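Local coordinates for protein aminoglycoside N(3)-acetyltransferase (Streptomyces griseus, PDB 7LAP) that probably acetylates the 3-amino group of aminoglycoside antibiotics, as a member of the antibiotic N-acetyltransferase family linked to resistance, at residues Leu66-Gly80 / Asp138-Met152. Residues are numbered along the deposited sequence; the frame is centred on the assembly and turned at random.
Sequences LDVVGPTGTLLVTCG and DVSLAALGASAPALM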
loop_
_atom_site.group_PDB
_atom_site.type_symbol
_atom_site.label_atom_id
_atom_site.label_comp_id
_atom_site.label_asym_id
_atom_site.label_seq_id
_atom_site.Cartn_x
_atom_site.Cartn_y
_atom_site.Cartn_z
ATOM N N LEU B 66 4.903 16.478 11.193
ATOM C CA LEU B 66 5.697 17.568 10.636
ATOM C C LEU B 66 5.353 18.898 11.284
ATOM O O LEU B 66 6.233 19.759 11.432
ATOM C CB LEU B 66 5.478 17.656 9.122
ATOM C CG LEU B 66 6.012 16.427 8.361
ATOM C CD1 LEU B 66 5.599 16.464 6.891
ATOM C CD2 LEU B 66 7.544 16.320 8.488
ATOM N N ASP B 67 4.077 19.104 11.622
ATOM C CA ASP B 67 3.702 20.324 12.330
ATOM C C ASP B 67 4.431 20.430 13.664
ATOM O O ASP B 67 4.840 21.522 14.061
ATOM C CB ASP B 67 2.195 20.375 12.571
ATOM C CG ASP B 67 1.372 20.536 11.267
ATOM O OD1 ASP B 67 1.912 20.922 10.215
ATOM O OD2 ASP B 67 0.154 20.236 11.292
ATOM N N VAL B 68 4.571 19.312 14.390
ATOM C CA VAL B 68 5.174 19.388 15.714
ATOM C C VAL B 68 6.685 19.574 15.603
ATOM O O VAL B 68 7.255 20.476 16.228
ATOM C CB VAL B 68 4.826 18.147 16.572
ATOM C CG1 VAL B 68 5.558 18.234 17.899
ATOM C CG2 VAL B 68 3.346 18.093 16.864
ATOM N N VAL B 69 7.359 18.752 14.788
ATOM C CA VAL B 69 8.824 18.836 14.782
ATOM C C VAL B 69 9.292 19.979 13.903
ATOM O O VAL B 69 10.431 20.434 14.055
ATOM C CB VAL B 69 9.503 17.502 14.385
ATOM C CG1 VAL B 69 8.961 16.355 15.271
ATOM C CG2 VAL B 69 9.296 17.138 12.889
ATOM N N GLY B 70 8.440 20.486 13.015
ATOM C CA GLY B 70 8.770 21.670 12.251
ATOM C C GLY B 70 9.856 21.410 11.224
ATOM O O GLY B 70 10.363 20.291 11.111
ATOM N N PRO B 71 10.263 22.450 10.475
ATOM C CA PRO B 71 11.161 22.228 9.324
ATOM C C PRO B 71 12.541 21.695 9.692
ATOM O O PRO B 71 13.208 21.126 8.825
ATOM C CB PRO B 71 11.288 23.630 8.690
ATOM C CG PRO B 71 10.178 24.445 9.292
ATOM C CD PRO B 71 9.974 23.883 10.668
ATOM N N THR B 72 13.021 21.906 10.918
ATOM C CA THR B 72 14.341 21.410 11.298
ATOM C C THR B 72 14.303 19.992 11.863
ATOM O O THR B 72 15.365 19.415 12.116
ATOM C CB THR B 72 14.982 22.335 12.343
ATOM O OG1 THR B 72 14.209 22.272 13.542
ATOM C CG2 THR B 72 15.036 23.786 11.858
ATOM N N GLY B 73 13.116 19.416 12.072
ATOM C CA GLY B 73 13.007 18.060 12.573
ATOM C C GLY B 73 12.924 17.029 11.458
ATOM O O GLY B 73 12.905 17.345 10.272
ATOM N N THR B 74 12.845 15.762 11.865
ATOM C CA THR B 74 12.904 14.661 10.918
ATOM C C THR B 74 12.023 13.532 11.429
ATOM O O THR B 74 12.002 13.269 12.631
ATOM C CB THR B 74 14.341 14.153 10.744
ATOM O OG1 THR B 74 15.197 15.252 10.422
ATOM C CG2 THR B 74 14.436 13.117 9.595
ATOM N N LEU B 75 11.321 12.858 10.514
ATOM C CA LEU B 75 10.537 11.661 10.819
ATOM C C LEU B 75 11.231 10.450 10.219
ATOM O O LEU B 75 11.788 10.534 9.131
ATOM C CB LEU B 75 9.111 11.735 10.237
ATOM C CG LEU B 75 8.334 13.033 10.437
ATOM C CD1 LEU B 75 6.925 12.885 9.841
ATOM C CD2 LEU B 75 8.290 13.375 11.927
ATOM N N LEU B 76 11.175 9.318 10.894
ATOM C CA LEU B 76 11.751 8.065 10.451
ATOM C C LEU B 76 10.813 6.884 10.626
ATOM O O LEU B 76 10.096 6.834 11.584
ATOM C CB LEU B 76 12.942 7.727 11.313
ATOM C CG LEU B 76 14.369 7.938 10.903
ATOM C CD1 LEU B 76 14.686 9.340 11.345
ATOM C CD2 LEU B 76 15.288 6.975 11.601
ATOM N N VAL B 77 10.854 5.920 9.726
ATOM C CA VAL B 77 10.041 4.714 9.859
ATOM C C VAL B 77 10.875 3.514 9.448
ATOM O O VAL B 77 11.913 3.646 8.802
ATOM C CB VAL B 77 8.760 4.734 8.996
ATOM C CG1 VAL B 77 7.783 5.878 9.455
ATOM C CG2 VAL B 77 9.137 4.883 7.551
ATOM N N THR B 78 10.404 2.330 9.809
ATOM C CA THR B 78 11.037 1.114 9.340
ATOM C C THR B 78 10.191 0.593 8.187
ATOM O O THR B 78 8.963 0.537 8.303
ATOM C CB THR B 78 11.203 0.100 10.473
ATOM O OG1 THR B 78 11.710 -1.118 9.940
ATOM C CG2 THR B 78 9.867 -0.247 11.160
ATOM N N CYS B 79 10.828 0.323 7.038
ATOM C CA CYS B 79 10.147 -0.156 5.819
ATOM C C CYS B 79 10.368 -1.639 5.534
ATOM O O CYS B 79 9.406 -2.427 5.419
ATOM C CB CYS B 79 10.636 0.652 4.591
ATOM S SG CYS B 79 10.067 2.321 4.576
ATOM N N GLY B 80 11.617 -2.064 5.363
ATOM C CA GLY B 80 11.850 -3.414 4.844
ATOM C C GLY B 80 11.341 -3.542 3.414
ATOM O O GLY B 80 11.055 -2.568 2.738
ATOM N N ASP B 138 16.866 -5.755 3.074
ATOM C CA ASP B 138 16.129 -6.456 4.102
ATOM C C ASP B 138 15.559 -5.545 5.185
ATOM O O ASP B 138 14.443 -5.787 5.656
ATOM C CB ASP B 138 17.015 -7.514 4.745
ATOM C CG ASP B 138 16.214 -8.479 5.562
ATOM O OD1 ASP B 138 15.289 -9.089 4.999
ATOM O OD2 ASP B 138 16.496 -8.627 6.757
ATOM N N VAL B 139 16.282 -4.503 5.609
ATOM C CA VAL B 139 15.837 -3.720 6.758
ATOM C C VAL B 139 15.941 -2.227 6.474
ATOM O O VAL B 139 16.314 -1.445 7.359
ATOM C CB VAL B 139 16.623 -4.097 8.027
ATOM C CG1 VAL B 139 16.227 -5.518 8.484
ATOM C CG2 VAL B 139 18.155 -3.984 7.792
ATOM N N SER B 140 15.564 -1.825 5.259
ATOM C CA SER B 140 15.599 -0.419 4.889
ATOM C C SER B 140 14.726 0.402 5.831
ATOM O O SER B 140 13.732 -0.072 6.370
ATOM C CB SER B 140 15.134 -0.205 3.450
ATOM O OG SER B 140 13.793 -0.658 3.275
ATOM N N LEU B 141 15.125 1.643 6.046
ATOM C CA LEU B 141 14.278 2.603 6.722
ATOM C C LEU B 141 13.889 3.657 5.705
ATOM O O LEU B 141 14.387 3.675 4.585
ATOM C CB LEU B 141 15.008 3.255 7.903
ATOM C CG LEU B 141 15.716 2.366 8.919
ATOM C CD1 LEU B 141 16.083 3.208 10.122
ATOM C CD2 LEU B 141 14.726 1.353 9.341
ATOM N N ALA B 142 13.030 4.578 6.122
ATOM C CA ALA B 142 12.833 5.768 5.324
ATOM C C ALA B 142 12.734 6.955 6.258
ATOM O O ALA B 142 12.372 6.806 7.425
ATOM C CB ALA B 142 11.591 5.649 4.456
ATOM N N ALA B 143 13.037 8.136 5.729
ATOM C CA ALA B 143 13.055 9.347 6.534
ATOM C C ALA B 143 12.573 10.535 5.710
ATOM O O ALA B 143 12.737 10.582 4.486
ATOM C CB ALA B 143 14.469 9.632 7.082
ATOM N N LEU B 144 12.057 11.539 6.419
ATOM C CA LEU B 144 11.498 12.740 5.809
ATOM C C LEU B 144 11.828 13.902 6.729
ATOM O O LEU B 144 11.441 13.883 7.905
ATOM C CB LEU B 144 9.963 12.616 5.618
ATOM C CG LEU B 144 9.275 13.818 4.968
ATOM C CD1 LEU B 144 9.738 14.011 3.496
ATOM C CD2 LEU B 144 7.735 13.693 5.040
ATOM N N GLY B 145 12.509 14.923 6.200
ATOM C CA GLY B 145 12.825 16.066 7.029
ATOM C C GLY B 145 14.305 16.434 6.954
ATOM O O GLY B 145 15.057 15.924 6.118
ATOM N N ALA B 146 14.725 17.304 7.877
ATOM C CA ALA B 146 15.987 18.025 7.720
ATOM C C ALA B 146 17.191 17.090 7.758
ATOM O O ALA B 146 18.177 17.319 7.063
ATOM C CB ALA B 146 16.094 19.086 8.815
ATOM N N SER B 147 17.156 16.043 8.578
ATOM C CA SER B 147 18.313 15.164 8.731
ATOM C C SER B 147 18.175 13.888 7.910
ATOM O O SER B 147 18.998 12.972 8.047
ATOM C CB SER B 147 18.497 14.811 10.199
ATOM O OG SER B 147 18.701 15.985 10.953
ATOM N N ALA B 148 17.157 13.814 7.058
ATOM C CA ALA B 148 16.846 12.549 6.394
ATOM C C ALA B 148 17.987 12.019 5.528
ATOM O O ALA B 148 18.242 10.806 5.592
ATOM C CB ALA B 148 15.548 12.693 5.595
ATOM N N PRO B 149 18.727 12.832 4.740
ATOM C CA PRO B 149 19.810 12.239 3.925
ATOM C C PRO B 149 20.941 11.629 4.746
ATOM O O PRO B 149 21.370 10.512 4.449
ATOM C CB PRO B 149 20.301 13.422 3.060
ATOM C CG PRO B 149 19.111 14.403 3.051
ATOM C CD PRO B 149 18.553 14.269 4.452
ATOM N N ALA B 150 21.453 12.319 5.764
ATOM C CA ALA B 150 22.533 11.733 6.559
ATOM C C ALA B 150 22.050 10.539 7.385
ATOM O O ALA B 150 22.810 9.592 7.616
ATOM C CB ALA B 150 23.147 12.791 7.478
ATOM N N LEU B 151 20.800 10.556 7.846
ATOM C CA LEU B 151 20.304 9.410 8.606
ATOM C C LEU B 151 20.235 8.156 7.741
ATOM O O LEU B 151 20.568 7.057 8.204
ATOM C CB LEU B 151 18.914 9.708 9.189
ATOM C CG LEU B 151 18.866 10.555 10.468
ATOM C CD1 LEU B 151 17.444 10.986 10.764
ATOM C CD2 LEU B 151 19.483 9.809 11.640
ATOM N N MET B 152 19.788 8.292 6.490
ATOM C CA MET B 152 19.561 7.143 5.615
ATOM C C MET B 152 20.777 6.748 4.793
ATOM O O MET B 152 20.785 5.658 4.202
ATOM C CB MET B 152 18.419 7.450 4.661
ATOM C CG MET B 152 17.071 7.728 5.401
ATOM S SD MET B 152 16.447 6.290 6.289
ATOM C CE MET B 152 16.929 6.647 7.996
HETATM O O HOH W 1 16.367 16.788 12.329
#
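With chi1 at -53°, T74 sets OG1 beside its own backbone N and CG2 anti to it, a rotation that lets OG1 accept a hydrogen bond from S147 N, 2.8 Å away, and lays CG2 against L151 CD1. The contact lies at one end of the antiparallel pairing of strands 74-78 and 141-145, neighbours in the mixed central sheet. Backbone hydrogen bonds in both directions join L75 to L144 and V77 to A142; the L75 N-H points almost straight at L144 O (176°). At the T74 end, A146 N donates to G73 O from above the carbonyl plane, and a water links T72 O, T74 OG1 and S147 OG where the turn G145-A148 leads into helix 148-152. That helix covers one face: L76 crosses L151 at about a right angle, L76 CD1 a tight 3.3 Å from L151 CD1, and L76 CD2 lies 4.0 Å from M152 CE. On the other face, with L75, V77 and A142, L144 sends CD2 to L66 CD1, 4.0 Å away on helix 58-69; L125 packs there against L75 and L144. In the loops just beyond T78 and before L141, S140 O accepts hydrogen bonds from C79 N (3.0 Å) and G80 N (3.1 Å), both from the same face of its plane.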